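Local atomic coordinates of peptidyl-tRNA hydrolase (Thermoplasma acidophilum, PDB entry 1RLK), a protein that probably hydrolyses peptidyl-tRNAs that drop off the ribosome during protein synthesis, as a member of the PTH2 family. Residues I33-I38 against L99-E104; E66-A71 against N78-D83. All coordinates share one frame; numbering follows the deposited sequence.

Contact 1 of 2, residues I33-I38 against L99-E104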
loop_
_atom_site.group_PDB
_atom_site.type_symbol
_atom_site.label_atom_id
_atom_site.label_comp_id
_atom_site.label_asym_id
_atom_site.label_seq_id
_atom_site.Cartn_x
_atom_site.Cartn_y
_atom_site.Cartn_z
ATOM N N ILE A 33 -8.136 3.404 -7.583
ATOM C CA ILE A 33 -9.487 3.225 -8.101
ATOM C C ILE A 33 -10.535 3.351 -6.996
ATOM O O ILE A 33 -11.523 4.042 -7.177
ATOM C CB ILE A 33 -9.602 1.883 -8.876
ATOM C CG1 ILE A 33 -8.840 2.016 -10.201
ATOM C CG2 ILE A 33 -11.073 1.520 -9.120
ATOM C CD1 ILE A 33 -8.839 0.790 -11.077
ATOM N N ARG A 34 -10.322 2.701 -5.856
ATOM C CA ARG A 34 -11.224 2.869 -4.718
ATOM C C ARG A 34 -11.301 4.346 -4.287
ATOM O O ARG A 34 -12.384 4.881 -4.032
ATOM C CB ARG A 34 -10.781 1.980 -3.557
ATOM C CG ARG A 34 -11.595 2.180 -2.281
ATOM C CD ARG A 34 -11.451 1.091 -1.252
ATOM N NE ARG A 34 -11.499 -0.254 -1.835
ATOM C CZ ARG A 34 -10.593 -1.216 -1.636
ATOM N NH1 ARG A 34 -9.520 -1.011 -0.859
ATOM N NH2 ARG A 34 -10.754 -2.394 -2.238
ATOM N N SER A 35 -10.150 5.018 -4.242
ATOM C CA SER A 35 -10.099 6.408 -3.785
ATOM C C SER A 35 -10.795 7.332 -4.772
ATOM O O SER A 35 -11.394 8.333 -4.388
ATOM C CB SER A 35 -8.663 6.857 -3.547
ATOM O OG SER A 35 -8.102 6.181 -2.436
ATOM N N MET A 36 -10.735 6.980 -6.050
ATOM C CA MET A 36 -11.450 7.721 -7.087
ATOM C C MET A 36 -12.964 7.655 -6.865
ATOM O O MET A 36 -13.682 8.616 -7.142
ATOM C CB MET A 36 -11.092 7.155 -8.464
ATOM C CG MET A 36 -11.487 8.033 -9.629
ATOM S SD MET A 36 -10.940 7.427 -11.264
ATOM C CE MET A 36 -10.539 5.748 -10.935
ATOM N N LYS A 37 -13.428 6.518 -6.366
ATOM C CA LYS A 37 -14.844 6.304 -6.073
ATOM C C LYS A 37 -15.315 7.035 -4.797
ATOM O O LYS A 37 -16.280 7.804 -4.842
ATOM C CB LYS A 37 -15.141 4.798 -5.969
ATOM C CG LYS A 37 -14.983 4.044 -7.293
ATOM C CD LYS A 37 -15.467 2.575 -7.200
ATOM C CE LYS A 37 -15.076 1.735 -8.425
ATOM N NZ LYS A 37 -14.703 0.320 -8.058
ATOM N N ILE A 38 -14.633 6.807 -3.679
ATOM C CA ILE A 38 -15.117 7.245 -2.372
ATOM C C ILE A 38 -14.433 8.492 -1.819
ATOM O O ILE A 38 -14.914 9.076 -0.850
ATOM C CB ILE A 38 -15.031 6.095 -1.339
ATOM C CG1 ILE A 38 -13.590 5.847 -0.885
ATOM C CG2 ILE A 38 -15.656 4.821 -1.910
ATOM C CD1 ILE A 38 -13.442 4.666 0.099
ATOM N N LEU A 99 -1.696 2.227 0.962
ATOM C CA LEU A 99 -2.432 3.210 1.756
ATOM C C LEU A 99 -2.605 4.508 0.989
ATOM O O LEU A 99 -1.637 5.051 0.446
ATOM C CB LEU A 99 -1.710 3.555 3.063
ATOM C CG LEU A 99 -1.006 2.492 3.873
ATOM C CD1 LEU A 99 -0.183 3.173 4.945
ATOM C CD2 LEU A 99 -2.026 1.549 4.515
ATOM N N GLY A 100 -3.824 5.034 0.985
ATOM C CA GLY A 100 -4.090 6.348 0.429
ATOM C C GLY A 100 -4.622 6.297 -0.990
ATOM O O GLY A 100 -5.136 5.253 -1.414
ATOM N N PRO A 101 -4.482 7.388 -1.740
ATOM C CA PRO A 101 -3.730 8.577 -1.312
ATOM C C PRO A 101 -4.370 9.354 -0.157
ATOM O O PRO A 101 -5.589 9.338 0.015
ATOM C CB PRO A 101 -3.714 9.446 -2.566
ATOM C CG PRO A 101 -4.959 9.029 -3.327
ATOM C CD PRO A 101 -5.078 7.573 -3.073
ATOM N N ASP A 102 -3.529 10.003 0.642
ATOM C CA ASP A 102 -3.995 10.821 1.764
ATOM C C ASP A 102 -2.974 11.916 2.093
ATOM O O ASP A 102 -2.064 12.158 1.321
ATOM C CB ASP A 102 -4.278 9.938 2.988
ATOM C CG ASP A 102 -5.516 10.391 3.748
ATOM O OD1 ASP A 102 -5.586 11.589 4.109
ATOM O OD2 ASP A 102 -6.480 9.640 4.004
ATOM N N GLU A 103 -3.139 12.583 3.236
ATOM C CA GLU A 103 -2.192 13.602 3.686
ATOM C C GLU A 103 -0.956 12.896 4.166
ATOM O O GLU A 103 -1.045 11.994 4.997
ATOM C CB GLU A 103 -2.765 14.435 4.849
ATOM C CG GLU A 103 -4.092 15.085 4.556
ATOM C CD GLU A 103 -4.608 15.940 5.699
ATOM O OE1 GLU A 103 -4.224 15.701 6.868
ATOM O OE2 GLU A 103 -5.416 16.848 5.415
ATOM N N GLU A 104 0.200 13.320 3.666
ATOM C CA GLU A 104 1.487 12.760 4.078
ATOM C C GLU A 104 1.694 12.717 5.599
ATOM O O GLU A 104 2.229 11.753 6.135
ATOM C CB GLU A 104 2.633 13.550 3.420
ATOM C CG GLU A 104 4.024 13.057 3.795
ATOM C CD GLU A 104 5.096 13.485 2.792
ATOM O OE1 GLU A 104 5.012 14.602 2.256
ATOM O OE2 GLU A 104 6.017 12.698 2.525
HETATM O O HOH W 1 -7.684 7.944 -0.425
#
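Ser-35 sets its short side chain against the CD corner of the Pro-101 ring. Its OG lies 3.4 Å from Pro-101 CD, and its CB, at 3.7 Å from the same carbon, completes a small van der Waals overlap. OG also comes within 3.3 Å of Gly-100 O, a packing approach rather than a bond. The stronger polar partner of this hydroxyl lies one turn back in its own helix, where Cys-31 O accepts a hydrogen bond from it. Set beside its own backbone N (chi1 -68°), OG can face Pro-101 while still reaching that carbonyl.

A water supplies the polar link across the gap. It donates to Ser-35 OG at 2.7 Å and to Pro-101 O at 2.6 Å, so both its hydrogens are spent on joining the helix to the strand. The route of the strand brings these atoms together: the peptide between Gly-100 and Pro-101 is cis, and the chain turns a corner at the proline. At phi 98° and psi -158°, Gly-100 has angles at which a CB would be jammed against the preceding carbonyl oxygen. Beyond the corner, Asp-102 OD1 accepts a hydrogen bond from Glu-103 N at 2.8 Å through its anti lone pair and also pairs with Lys-106, while Glu-103 occupies the N-cap of helix 104-111. Val-77 lies against Ser-35, and Trp-46 of helix 40-48 packs on the proline.

Here the end of helix 17-38 meets a kinked sheet strand over a very small, buried interface. Its chemistry implies a division of labour: the serine gives its own hydrogen to the helix and accepts one from the water, so a single buried hydroxyl serves its helix and, through one solvent molecule, the corner of the strand.

Contact 2 of 2, residues E66-A71 against N78-D83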
loop_
_atom_site.group_PDB
_atom_site.type_symbol
_atom_site.label_atom_id
_atom_site.label_comp_id
_atom_site.label_asym_id
_atom_site.label_seq_id
_atom_site.Cartn_x
_atom_site.Cartn_y
_atom_site.Cartn_z
ATOM N N GLU A 66 -0.270 -4.619 11.349
ATOM C CA GLU A 66 -0.255 -3.459 12.233
ATOM C C GLU A 66 -0.609 -2.193 11.466
ATOM O O GLU A 66 -1.356 -1.365 11.942
ATOM C CB GLU A 66 1.139 -3.313 12.858
ATOM C CG GLU A 66 1.251 -2.191 13.865
ATOM C CD GLU A 66 0.427 -2.452 15.109
ATOM O OE1 GLU A 66 0.132 -3.637 15.410
ATOM O OE2 GLU A 66 0.079 -1.464 15.789
ATOM N N ILE A 67 -0.058 -2.053 10.265
ATOM C CA ILE A 67 -0.364 -0.940 9.373
ATOM C C ILE A 67 -1.863 -0.933 9.046
ATOM O O ILE A 67 -2.549 0.095 9.137
ATOM C CB ILE A 67 0.516 -1.076 8.087
ATOM C CG1 ILE A 67 1.968 -0.723 8.408
ATOM C CG2 ILE A 67 0.030 -0.167 6.961
ATOM C CD1 ILE A 67 2.961 -1.165 7.358
ATOM N N LYS A 68 -2.363 -2.112 8.668
ATOM C CA LYS A 68 -3.775 -2.309 8.394
ATOM C C LYS A 68 -4.588 -1.793 9.573
ATOM O O LYS A 68 -5.466 -0.964 9.410
ATOM C CB LYS A 68 -4.036 -3.813 8.153
ATOM C CG LYS A 68 -5.534 -4.220 8.072
ATOM C CD LYS A 68 -6.122 -3.773 6.788
ATOM C CE LYS A 68 -7.514 -4.342 6.508
ATOM N NZ LYS A 68 -8.442 -3.219 6.173
ATOM N N ARG A 69 -4.277 -2.282 10.767
ATOM C CA ARG A 69 -4.994 -1.859 11.981
ATOM C C ARG A 69 -5.052 -0.340 12.105
ATOM O O ARG A 69 -6.120 0.236 12.351
ATOM C CB ARG A 69 -4.358 -2.454 13.245
ATOM C CG ARG A 69 -5.135 -2.119 14.531
ATOM C CD ARG A 69 -4.438 -2.515 15.827
ATOM N NE ARG A 69 -3.181 -1.792 16.045
ATOM C CZ ARG A 69 -3.082 -0.498 16.361
ATOM N NH1 ARG A 69 -4.157 0.271 16.511
ATOM N NH2 ARG A 69 -1.884 0.044 16.543
ATOM N N MET A 70 -3.908 0.314 11.930
ATOM C CA MET A 70 -3.848 1.769 12.081
ATOM C C MET A 70 -4.595 2.493 10.986
ATOM O O MET A 70 -5.301 3.450 11.249
ATOM C CB MET A 70 -2.397 2.240 12.109
ATOM C CG MET A 70 -1.597 1.641 13.228
ATOM S SD MET A 70 -0.205 2.671 13.611
ATOM C CE MET A 70 0.920 1.544 13.994
ATOM N N ALA A 71 -4.453 2.030 9.750
ATOM C CA ALA A 71 -5.141 2.651 8.634
ATOM C C ALA A 71 -6.652 2.599 8.810
ATOM O O ALA A 71 -7.331 3.589 8.608
ATOM C CB ALA A 71 -4.738 1.972 7.309
ATOM N N ASN A 78 -7.009 1.506 2.259
ATOM C CA ASN A 78 -5.891 0.572 2.246
ATOM C C ASN A 78 -6.255 -0.738 1.588
ATOM O O ASN A 78 -7.427 -1.147 1.607
ATOM C CB ASN A 78 -5.395 0.322 3.670
ATOM C CG ASN A 78 -6.425 -0.407 4.534
ATOM O OD1 ASN A 78 -6.379 -1.630 4.655
ATOM N ND2 ASN A 78 -7.350 0.349 5.140
ATOM N N GLU A 79 -5.261 -1.403 1.009
ATOM C CA GLU A 79 -5.484 -2.684 0.360
ATOM C C GLU A 79 -4.322 -3.602 0.627
ATOM O O GLU A 79 -3.180 -3.299 0.251
ATOM C CB GLU A 79 -5.646 -2.497 -1.149
ATOM C CG GLU A 79 -5.911 -3.788 -1.903
ATOM C CD GLU A 79 -7.328 -4.324 -1.731
ATOM O OE1 GLU A 79 -8.216 -3.634 -1.136
ATOM O OE2 GLU A 79 -7.544 -5.438 -2.235
ATOM N N ILE A 80 -4.609 -4.723 1.287
ATOM C CA ILE A 80 -3.678 -5.816 1.402
ATOM C C ILE A 80 -3.630 -6.559 0.067
ATOM O O ILE A 80 -4.665 -6.903 -0.501
ATOM C CB ILE A 80 -4.100 -6.755 2.552
ATOM C CG1 ILE A 80 -3.698 -6.119 3.884
ATOM C CG2 ILE A 80 -3.465 -8.138 2.394
ATOM C CD1 ILE A 80 -4.272 -6.799 5.095
ATOM N N VAL A 81 -2.421 -6.808 -0.416
ATOM C CA VAL A 81 -2.224 -7.402 -1.714
ATOM C C VAL A 81 -1.708 -8.812 -1.526
ATOM O O VAL A 81 -0.812 -9.049 -0.718
ATOM C CB VAL A 81 -1.246 -6.554 -2.561
ATOM C CG1 VAL A 81 -0.744 -7.342 -3.774
ATOM C CG2 VAL A 81 -1.929 -5.266 -2.987
ATOM N N GLN A 82 -2.276 -9.730 -2.286
ATOM C CA GLN A 82 -1.870 -11.132 -2.288
ATOM C C GLN A 82 -1.504 -11.543 -3.709
ATOM O O GLN A 82 -2.228 -11.207 -4.637
ATOM C CB GLN A 82 -3.017 -12.024 -1.775
ATOM C CG GLN A 82 -3.422 -11.733 -0.324
ATOM C CD GLN A 82 -4.654 -12.516 0.156
ATOM O OE1 GLN A 82 -4.588 -13.729 0.377
ATOM N NE2 GLN A 82 -5.752 -11.816 0.347
ATOM N N ASP A 83 -0.400 -12.273 -3.875
ATOM C CA ASP A 83 -0.023 -12.788 -5.184
ATOM C C ASP A 83 -0.870 -14.008 -5.553
ATOM O O ASP A 83 -1.839 -14.324 -4.856
ATOM C CB ASP A 83 1.508 -13.040 -5.295
ATOM C CG ASP A 83 2.017 -14.201 -4.449
ATOM O OD1 ASP A 83 1.231 -15.035 -3.949
ATOM O OD2 ASP A 83 3.238 -14.359 -4.246
#
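Lys-68 is the first residue of helix segment 66-71 to reach the strand, and its side chain crosses those of Asn-78 and Ile-80 at about a right angle. With CG anti to the backbone N (chi1 171°), the chain leaves alongside the strand, and bends at chi2 and chi4 bring its far end, and NZ itself, to Asn-78. NZ donates to Asn-78 OD1 at 3.0 Å, in the carbonyl plane and on a lone pair, with a C=O...N angle of 123°. The methylenes follow closely: CD is also 3.0 Å from that oxygen, a tight approach, and lies 3.9 Å from Ile-80 CD1. One lysine thus offers its ammonium to an amide and its aliphatic stem to a methyl tip.

Arg-69, next in sequence, turns back along its own helix, where its NH2 forms a salt bridge with Glu-66 OE2 at 2.6 Å. Ala-71 returns to the strand, its methyl pointing at it. Its CB sits 3.8 Å from Asn-78 ND2 and 4.0 Å from Asn-78 CB, so this small residue lets the amide lie against the helix.

Helix segment 66-71 and strand 78-82 run nearly antiparallel, their axes 9.4 Å apart at closest approach, as the chain doubles back through a short connection. Helix 61-74 makes a beta-alpha-beta crossover between parallel strands 53-58 and 78-82, the outer strands of the sheet, with two others between them. Asp-72, just past the helix segment, receives both Lys-68 NZ and Asn-78 ND2, while ND2 also donates to Ile-76 O. With its oxygen and its nitrogen both engaged, the largely buried amide of Asn-78 has its rotation fixed. The lysine ammonium is salt-bridged to Asp-72, which probably balances much of its charge, and the amide oxygen adds a neutral acceptor.

From the N terminus, the chain runs through strand 3-10 into helix 17-38, whose last turns supply the first half of contact 1. Helix 40-48 and strand 53-58 follow before helix 61-74 opens contact 2, which strand 78-82 closes after only a short connection. Strand 94-103 then completes contact 1, so contact 2 is nested within the much longer loop that contact 1 closes. Their centres lie about 14 Å apart, joined through neighbouring strands of one mixed sheet. Arg-34 forms a salt bridge with Glu-79, while Leu-99 packs on Ile-67 and Asn-78, tying helices 17-38 and 61-74 to that shared sheet.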